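Local coordinates for protein solute carrier family 15 member 1 (Mus musculus, PDB 5A9D) that cotransports protons and small peptides across the intestinal cell membrane, the part described here being its extracellular domain of immunoglobulin-like fold, at residues Q4-V9 against G68-L73; V19-N24 against T36-D41. One frame throughout, in Å; residues are numbered along the deposited sequence.

Contact 1: Q4-V9 against G68-L73; sequences QVQIKV and GHRHTL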
ATOM      1  N   GLN A   4       3.044  18.038   0.067  1.00 56.45           N
ATOM      2  CA  GLN A   4       1.795  18.073   0.840  1.00 53.23           C
ATOM      3  C   GLN A   4       1.268  16.670   1.218  1.00 48.80           C
ATOM      4  O   GLN A   4       1.416  15.694   0.475  1.00 47.57           O
ATOM      5  CB  GLN A   4       0.700  18.947   0.191  1.00 55.76           C
ATOM      6  CG  GLN A   4      -0.042  18.331  -1.003  1.00 79.84           C
ATOM      7  CD  GLN A   4      -1.145  19.202  -1.581  1.00 94.33           C
ATOM      8  OE1 GLN A   4      -2.285  18.750  -1.804  1.00 79.43           O
ATOM      9  NE2 GLN A   4      -0.848  20.482  -1.809  1.00 93.27           N
ATOM     10  N   VAL A   5       0.753  16.585   2.427  1.00 39.89           N
ATOM     11  CA  VAL A   5       0.214  15.368   3.017  1.00 37.19           C
ATOM     12  C   VAL A   5      -1.307  15.570   3.111  1.00 37.60           C
ATOM     13  O   VAL A   5      -1.758  16.622   3.571  1.00 35.76           O
ATOM     14  CB  VAL A   5       0.887  15.129   4.402  1.00 41.15           C
ATOM     15  CG1 VAL A   5       0.110  14.122   5.252  1.00 38.65           C
ATOM     16  CG2 VAL A   5       2.333  14.658   4.217  1.00 41.91           C
ATOM     17  N   GLN A   6      -2.090  14.619   2.578  1.00 31.59           N
ATOM     18  CA  GLN A   6      -3.549  14.710   2.657  1.00 30.71           C
ATOM     19  C   GLN A   6      -4.028  13.693   3.680  1.00 33.40           C
ATOM     20  O   GLN A   6      -3.591  12.535   3.670  1.00 30.75           O
ATOM     21  CB  GLN A   6      -4.214  14.506   1.300  1.00 32.75           C
ATOM     22  CG  GLN A   6      -4.158  15.740   0.374  1.00 39.12           C
ATOM     23  CD  GLN A   6      -4.780  15.487  -0.992  1.00 51.92           C
ATOM     24  OE1 GLN A   6      -5.650  14.643  -1.151  1.00 48.81           O
ATOM     25  NE2 GLN A   6      -4.340  16.187  -2.033  1.00 43.25           N
ATOM     26  N   ILE A   7      -4.864  14.150   4.626  1.00 30.76           N
ATOM     27  CA  ILE A   7      -5.392  13.314   5.703  1.00 29.79           C
ATOM     28  C   ILE A   7      -6.907  13.489   5.842  1.00 34.26           C
ATOM     29  O   ILE A   7      -7.401  14.595   6.012  1.00 33.47           O
ATOM     30  CB  ILE A   7      -4.689  13.606   7.071  1.00 31.51           C
ATOM     31  CG1 ILE A   7      -3.148  13.572   6.944  1.00 33.01           C
ATOM     32  CG2 ILE A   7      -5.196  12.639   8.181  1.00 29.06           C
ATOM     33  CD1 ILE A   7      -2.337  14.196   8.124  1.00 39.82           C
ATOM     34  N   LYS A   8      -7.607  12.364   5.875  1.00 32.05           N
ATOM     35  CA  LYS A   8      -9.048  12.268   6.120  1.00 32.49           C
ATOM     36  C   LYS A   8      -9.150  11.542   7.454  1.00 32.10           C
ATOM     37  O   LYS A   8      -8.358  10.647   7.717  1.00 31.65           O
ATOM     38  CB  LYS A   8      -9.712  11.437   5.003  1.00 34.65           C
ATOM     39  CG  LYS A   8     -11.165  11.057   5.211  1.00 45.65           C
ATOM     40  CD  LYS A   8     -11.342   9.699   4.594  1.00 56.09           C
ATOM     41  CE  LYS A   8     -12.364   9.670   3.510  1.00 60.21           C
ATOM     42  NZ  LYS A   8     -12.199   8.453   2.694  1.00 61.24           N
ATOM     43  N   VAL A   9     -10.078  11.936   8.307  1.00 28.21           N
ATOM     44  CA  VAL A   9     -10.244  11.254   9.602  1.00 28.21           C
ATOM     45  C   VAL A   9     -11.543  10.461   9.555  1.00 34.54           C
ATOM     46  O   VAL A   9     -12.549  10.986   9.111  1.00 34.52           O
ATOM     47  CB  VAL A   9     -10.225  12.226  10.806  1.00 30.40           C
ATOM     48  CG1 VAL A   9     -10.288  11.458  12.151  1.00 30.38           C
ATOM     49  CG2 VAL A   9      -9.001  13.139  10.753  1.00 29.55           C
ATOM     50  N   GLY A  68       3.063  13.824  -0.676  1.00 37.78           N
ATOM     51  CA  GLY A  68       2.514  13.487  -1.982  1.00 37.00           C
ATOM     52  C   GLY A  68       1.461  12.400  -1.916  1.00 37.66           C
ATOM     53  O   GLY A  68       0.960  11.963  -2.959  1.00 36.39           O
ATOM     54  N   HIS A  69       1.113  11.952  -0.675  1.00 32.96           N
ATOM     55  CA  HIS A  69       0.146  10.885  -0.460  1.00 31.71           C
ATOM     56  C   HIS A  69      -1.050  11.265   0.381  1.00 33.61           C
ATOM     57  O   HIS A  69      -0.969  12.173   1.213  1.00 33.00           O
ATOM     58  CB  HIS A  69       0.836   9.658   0.164  1.00 32.67           C
ATOM     59  CG  HIS A  69       1.846   9.025  -0.741  1.00 36.58           C
ATOM     60  ND1 HIS A  69       3.073   9.639  -1.007  1.00 39.80           N
ATOM     61  CD2 HIS A  69       1.795   7.849  -1.401  1.00 37.46           C
ATOM     62  CE1 HIS A  69       3.704   8.828  -1.840  1.00 38.91           C
ATOM     63  NE2 HIS A  69       2.977   7.739  -2.096  1.00 38.51           N
ATOM     64  N   ARG A  70      -2.161  10.559   0.170  1.00 30.97           N
ATOM     65  CA  ARG A  70      -3.379  10.659   0.958  1.00 32.58           C
ATOM     66  C   ARG A  70      -3.345   9.570   2.005  1.00 35.67           C
ATOM     67  O   ARG A  70      -2.725   8.530   1.810  1.00 33.55           O
ATOM     68  CB  ARG A  70      -4.645  10.455   0.130  1.00 33.50           C
ATOM     69  CG  ARG A  70      -4.988  11.577  -0.777  1.00 38.39           C
ATOM     70  CD  ARG A  70      -6.142  11.134  -1.616  1.00 41.76           C
ATOM     71  NE  ARG A  70      -6.605  12.215  -2.470  1.00 44.34           N
ATOM     72  CZ  ARG A  70      -7.518  12.072  -3.421  1.00 62.42           C
ATOM     73  NH1 ARG A  70      -8.106  10.892  -3.618  1.00 43.27           N
ATOM     74  NH2 ARG A  70      -7.866  13.107  -4.172  1.00 51.83           N
ATOM     75  N   HIS A  71      -4.030   9.817   3.112  1.00 31.22           N
ATOM     76  CA  HIS A  71      -4.092   8.889   4.213  1.00 30.53           C
ATOM     77  C   HIS A  71      -5.456   8.956   4.852  1.00 34.17           C
ATOM     78  O   HIS A  71      -6.067  10.022   4.894  1.00 32.81           O
ATOM     79  CB  HIS A  71      -3.059   9.271   5.294  1.00 30.89           C
ATOM     80  CG  HIS A  71      -1.662   9.480   4.780  1.00 34.38           C
ATOM     81  ND1 HIS A  71      -1.297  10.668   4.146  1.00 35.83           N
ATOM     82  CD2 HIS A  71      -0.583   8.662   4.838  1.00 35.30           C
ATOM     83  CE1 HIS A  71      -0.027  10.509   3.798  1.00 35.57           C
ATOM     84  NE2 HIS A  71       0.451   9.329   4.209  1.00 35.65           N
ATOM     85  N   THR A  72      -5.892   7.839   5.443  1.00 32.93           N
ATOM     86  CA  THR A  72      -7.092   7.830   6.268  1.00 33.68           C
ATOM     87  C   THR A  72      -6.596   7.576   7.676  1.00 37.28           C
ATOM     88  O   THR A  72      -5.998   6.536   7.930  1.00 36.76           O
ATOM     89  CB  THR A  72      -8.115   6.779   5.824  1.00 40.61           C
ATOM     90  OG1 THR A  72      -8.673   7.242   4.614  1.00 35.82           O
ATOM     91  CG2 THR A  72      -9.277   6.589   6.850  1.00 36.72           C
ATOM     92  N   LEU A  73      -6.829   8.534   8.575  1.00 33.24           N
ATOM     93  CA  LEU A  73      -6.520   8.376   9.970  1.00 33.31           C
ATOM     94  C   LEU A  73      -7.754   7.738  10.629  1.00 36.75           C
ATOM     95  O   LEU A  73      -8.794   8.400  10.825  1.00 34.73           O
ATOM     96  CB  LEU A  73      -6.134   9.719  10.631  1.00 33.44           C
ATOM     97  CG  LEU A  73      -5.835   9.681  12.163  1.00 38.96           C
ATOM     98  CD1 LEU A  73      -4.597   8.809  12.503  1.00 38.67           C
ATOM     99  CD2 LEU A  73      -5.652  11.091  12.720  1.00 41.04           C
TER
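Gln-6 and Arg-70 both set CG anti to the carbonyl carbon (chi1 -78° and -73°) and run on extended, which lays the two side chains alongside each other. Gln-6 OE1 meets the edge of the guanidinium and accepts a bond from Arg-70 NE at 2.9 Å, the donor tilted out of the carbonyl plane. The other branch of the amide, NE2, reaches back along its own strand to Gln-4 OE1 at 3.3 Å, a longer bond made less certain by the poor order of Gln-4. A leucine in place of Gln-6 would probably leave Arg-70 NE without this acceptor and Gln-4 OE1 without its donor, although NH1 would still be tied to Pro-186 O of the second subunit. The backbones form the parallel central pair of a mixed four-stranded sheet in an immunoglobulin-like sandwich, where Gln-6 bonds to the two residues flanking its partner Arg-70: N to His-69 O at 3.0 Å and O, weakly, to His-71 N. That same oxygen lies in the ring plane of His-71 and takes a second bond, from ND1 at 3.0 Å; with NE2 bonded to Glu-66 N, the imidazole is held at both nitrogens. Ile-7 CG2 packs against Leu-73 CB at 3.9 Å.

Contact 2: V19-N24 against T36-D41; sequences VHFPGN and TFMTFD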
ATOM      1  N   VAL A  19      -9.249  15.191  16.701  1.00 33.59           N
ATOM      2  CA  VAL A  19      -7.893  15.129  16.166  1.00 32.85           C
ATOM      3  C   VAL A  19      -7.416  16.563  16.103  1.00 36.16           C
ATOM      4  O   VAL A  19      -8.041  17.402  15.433  1.00 34.26           O
ATOM      5  CB  VAL A  19      -7.832  14.445  14.779  1.00 35.48           C
ATOM      6  CG1 VAL A  19      -6.388  14.430  14.275  1.00 35.57           C
ATOM      7  CG2 VAL A  19      -8.378  13.019  14.862  1.00 34.87           C
ATOM      8  N   HIS A  20      -6.334  16.846  16.820  1.00 34.88           N
ATOM      9  CA  HIS A  20      -5.743  18.175  16.894  1.00 37.80           C
ATOM     10  C   HIS A  20      -4.560  18.229  15.960  1.00 44.99           C
ATOM     11  O   HIS A  20      -3.539  17.588  16.195  1.00 46.26           O
ATOM     12  CB  HIS A  20      -5.298  18.537  18.333  1.00 41.17           C
ATOM     13  CG  HIS A  20      -6.372  18.407  19.368  1.00 45.21           C
ATOM     14  ND1 HIS A  20      -7.114  19.501  19.770  1.00 48.46           N
ATOM     15  CD2 HIS A  20      -6.767  17.320  20.076  1.00 47.09           C
ATOM     16  CE1 HIS A  20      -7.938  19.052  20.704  1.00 47.90           C
ATOM     17  NE2 HIS A  20      -7.761  17.744  20.927  1.00 47.79           N
ATOM     18  N   PHE A  21      -4.729  18.952  14.872  1.00 41.97           N
ATOM     19  CA  PHE A  21      -3.699  19.154  13.878  1.00 42.47           C
ATOM     20  C   PHE A  21      -3.118  20.529  14.187  1.00 52.99           C
ATOM     21  O   PHE A  21      -3.794  21.319  14.852  1.00 54.35           O
ATOM     22  CB  PHE A  21      -4.323  19.181  12.476  1.00 41.60           C
ATOM     23  CG  PHE A  21      -4.922  17.886  11.995  1.00 39.74           C
ATOM     24  CD1 PHE A  21      -4.110  16.885  11.453  1.00 42.31           C
ATOM     25  CD2 PHE A  21      -6.306  17.692  12.007  1.00 38.86           C
ATOM     26  CE1 PHE A  21      -4.670  15.701  10.947  1.00 40.56           C
ATOM     27  CE2 PHE A  21      -6.864  16.509  11.525  1.00 40.17           C
ATOM     28  CZ  PHE A  21      -6.042  15.529  10.972  1.00 38.31           C
ATOM     29  N   PRO A  22      -1.906  20.890  13.742  1.00 53.68           N
ATOM     30  CA  PRO A  22      -1.411  22.245  14.064  1.00 57.91           C
ATOM     31  C   PRO A  22      -2.298  23.328  13.427  1.00 62.85           C
ATOM     32  O   PRO A  22      -2.588  23.296  12.229  1.00 62.55           O
ATOM     33  CB  PRO A  22       0.038  22.233  13.546  1.00 61.07           C
ATOM     34  CG  PRO A  22       0.388  20.761  13.429  1.00 62.38           C
ATOM     35  CD  PRO A  22      -0.908  20.130  12.972  1.00 54.27           C
ATOM     36  N   GLY A  23      -2.836  24.179  14.285  1.00 61.95           N
ATOM     37  CA  GLY A  23      -3.731  25.268  13.917  1.00 62.61           C
ATOM     38  C   GLY A  23      -5.195  24.910  13.702  1.00 62.22           C
ATOM     39  O   GLY A  23      -6.004  25.820  13.491  1.00 61.91           O
ATOM     40  N   ASN A  24      -5.559  23.592  13.711  1.00 53.81           N
ATOM     41  CA  ASN A  24      -6.950  23.208  13.484  1.00 50.87           C
ATOM     42  C   ASN A  24      -7.336  21.852  14.138  1.00 48.42           C
ATOM     43  O   ASN A  24      -6.628  20.849  14.013  1.00 45.51           O
ATOM     44  CB  ASN A  24      -7.315  23.291  11.976  1.00 54.63           C
ATOM     45  CG  ASN A  24      -7.601  22.041  11.218  1.00 81.63           C
ATOM     46  OD1 ASN A  24      -6.723  21.229  10.920  1.00 76.65           O
ATOM     47  ND2 ASN A  24      -8.845  21.927  10.774  1.00 75.65           N
ATOM     48  N   THR A  36     -13.750  15.851   3.476  1.00 45.23           N
ATOM     49  CA  THR A  36     -12.622  16.075   2.579  1.00 45.04           C
ATOM     50  C   THR A  36     -11.333  15.571   3.218  1.00 45.43           C
ATOM     51  O   THR A  36     -11.280  15.249   4.421  1.00 43.71           O
ATOM     52  CB  THR A  36     -12.446  17.594   2.259  1.00 59.25           C
ATOM     53  OG1 THR A  36     -12.019  18.291   3.440  1.00 60.44           O
ATOM     54  CG2 THR A  36     -13.690  18.243   1.643  1.00 57.87           C
ATOM     55  N   PHE A  37     -10.286  15.531   2.403  1.00 39.33           N
ATOM     56  CA  PHE A  37      -8.946  15.266   2.856  1.00 37.89           C
ATOM     57  C   PHE A  37      -8.435  16.652   3.230  1.00 45.09           C
ATOM     58  O   PHE A  37      -8.593  17.591   2.456  1.00 47.84           O
ATOM     59  CB  PHE A  37      -8.097  14.690   1.700  1.00 38.45           C
ATOM     60  CG  PHE A  37      -8.282  13.201   1.478  1.00 38.90           C
ATOM     61  CD1 PHE A  37      -7.573  12.273   2.234  1.00 37.44           C
ATOM     62  CD2 PHE A  37      -9.170  12.730   0.512  1.00 42.44           C
ATOM     63  CE1 PHE A  37      -7.770  10.902   2.051  1.00 38.00           C
ATOM     64  CE2 PHE A  37      -9.345  11.359   0.313  1.00 43.40           C
ATOM     65  CZ  PHE A  37      -8.638  10.455   1.078  1.00 39.38           C
ATOM     66  N   MET A  38      -7.908  16.809   4.433  1.00 40.81           N
ATOM     67  CA  MET A  38      -7.289  18.074   4.830  1.00 40.71           C
ATOM     68  C   MET A  38      -5.836  18.008   4.334  1.00 45.21           C
ATOM     69  O   MET A  38      -5.243  16.927   4.354  1.00 44.16           O
ATOM     70  CB  MET A  38      -7.351  18.228   6.340  1.00 42.46           C
ATOM     71  CG  MET A  38      -8.773  18.432   6.826  1.00 46.18           C
ATOM     72  SD  MET A  38      -8.891  18.085   8.575  1.00 50.27           S
ATOM     73  CE  MET A  38      -8.903  16.312   8.562  1.00 45.08           C
ATOM     74  N   THR A  39      -5.293  19.129   3.849  1.00 43.08           N
ATOM     75  CA  THR A  39      -3.947  19.212   3.289  1.00 43.24           C
ATOM     76  C   THR A  39      -2.974  19.945   4.218  1.00 44.62           C
ATOM     77  O   THR A  39      -3.325  20.981   4.763  1.00 45.37           O
ATOM     78  CB  THR A  39      -4.032  19.880   1.911  1.00 60.06           C
ATOM     79  OG1 THR A  39      -4.962  19.169   1.093  1.00 59.62           O
ATOM     80  CG2 THR A  39      -2.703  19.935   1.217  1.00 62.03           C
ATOM     81  N   PHE A  40      -1.746  19.436   4.368  1.00 40.67           N
ATOM     82  CA  PHE A  40      -0.707  20.039   5.230  1.00 42.17           C
ATOM     83  C   PHE A  40       0.642  19.967   4.586  1.00 47.84           C
ATOM     84  O   PHE A  40       0.897  19.026   3.832  1.00 46.38           O
ATOM     85  CB  PHE A  40      -0.612  19.254   6.560  1.00 43.51           C
ATOM     86  CG  PHE A  40      -1.912  19.119   7.323  1.00 44.31           C
ATOM     87  CD1 PHE A  40      -2.305  20.096   8.238  1.00 48.41           C
ATOM     88  CD2 PHE A  40      -2.745  18.018   7.128  1.00 45.15           C
ATOM     89  CE1 PHE A  40      -3.502  19.973   8.946  1.00 47.95           C
ATOM     90  CE2 PHE A  40      -3.962  17.902   7.826  1.00 47.80           C
ATOM     91  CZ  PHE A  40      -4.334  18.887   8.724  1.00 45.77           C
ATOM     92  N   ASP A  41       1.544  20.906   4.928  1.00 48.98           N
ATOM     93  CA  ASP A  41       2.948  20.850   4.510  1.00 51.04           C
ATOM     94  C   ASP A  41       3.579  19.944   5.560  1.00 52.94           C
ATOM     95  O   ASP A  41       3.353  20.172   6.765  1.00 50.66           O
ATOM     96  CB  ASP A  41       3.609  22.237   4.553  1.00 58.32           C
ATOM     97  CG  ASP A  41       3.075  23.217   3.529  1.00 81.19           C
ATOM     98  OD1 ASP A  41       2.891  22.812   2.352  1.00 82.16           O
ATOM     99  OD2 ASP A  41       2.895  24.399   3.884  1.00 95.27           O
TER
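Phe-21 overlaps Phe-40 in an offset, parallel-displaced stack, with ring centroids 4.8 Å apart and planes inclined by 25°. The overlap is partial: the far end of Phe-40, its CZ atom, sits over the rim of one face of Phe-21, and its closest approach is to CD1 at 3.4 Å. The two side chains come from opposing backbones and cross at about a right angle, yet their rings are only modestly inclined, and CZ of Phe-40 also lies 3.5 Å from Phe-21 CG. On the opposite face of Phe-21 lies Val-19 CG1, again toward the rim, leaving the ring sandwiched between an aliphatic branch of its own strand and an aromatic ring of another.

Met-38 supplies the third apolar group. A bend at its last torsion (chi3 -78°) carries the methyl CE to within 3.6 Å of Phe-21 CE2, and its sulfur stands obliquely to the ring in a Met-aromatic contact, 4.7 Å from SD to the centroid. Asn-24 adds a polar fringe, with OD1 in the plane of the Phe-40 ring at its edge, 4.0 Å from CE1.

Phe-21 and Asn-24 are brought to the same end of the hairpin by a type II turn with Pro-22 and Gly-23 at its corners, closed by bonds of 2.8 Å from Phe-21 N to Asn-24 O and 3.1 Å from Asn-24 N to Phe-21 O. In the immunoglobulin-like sandwich, strand 17-21 belongs to the antiparallel sheet, with 24-28 on one flank and 49-52 on the other, whereas Met-38 and Phe-40 reach across from strand 32-41, which is outermost within the chain in the mixed sheet and pairs antiparallel with 4-11.

In the fold
The two contacts illustrate how a beta sandwich is built: contact 1 joins strands within one sheet, and contact 2 joins that sheet to the one facing it. Their centres lie 9 Å apart, and strand 4-11 links them through probable hydrogen bonds from Met-38 N to Ile-7 O and from Val-5 N to Phe-40 O, each 2.8 Å. Ile-7 and Val-9 also touch Phe-21, bringing both contacts into one interior. The other face of the mixed sheet meets the second subunit: Phe-37 packs on Ile-185 of that subunit, next in sequence to the Pro-186 whose oxygen bonds Arg-70. A glycerol, probably from the crystallisation liquor, bonds to His-69 NE2, while ND1 bonds Gln-67 O.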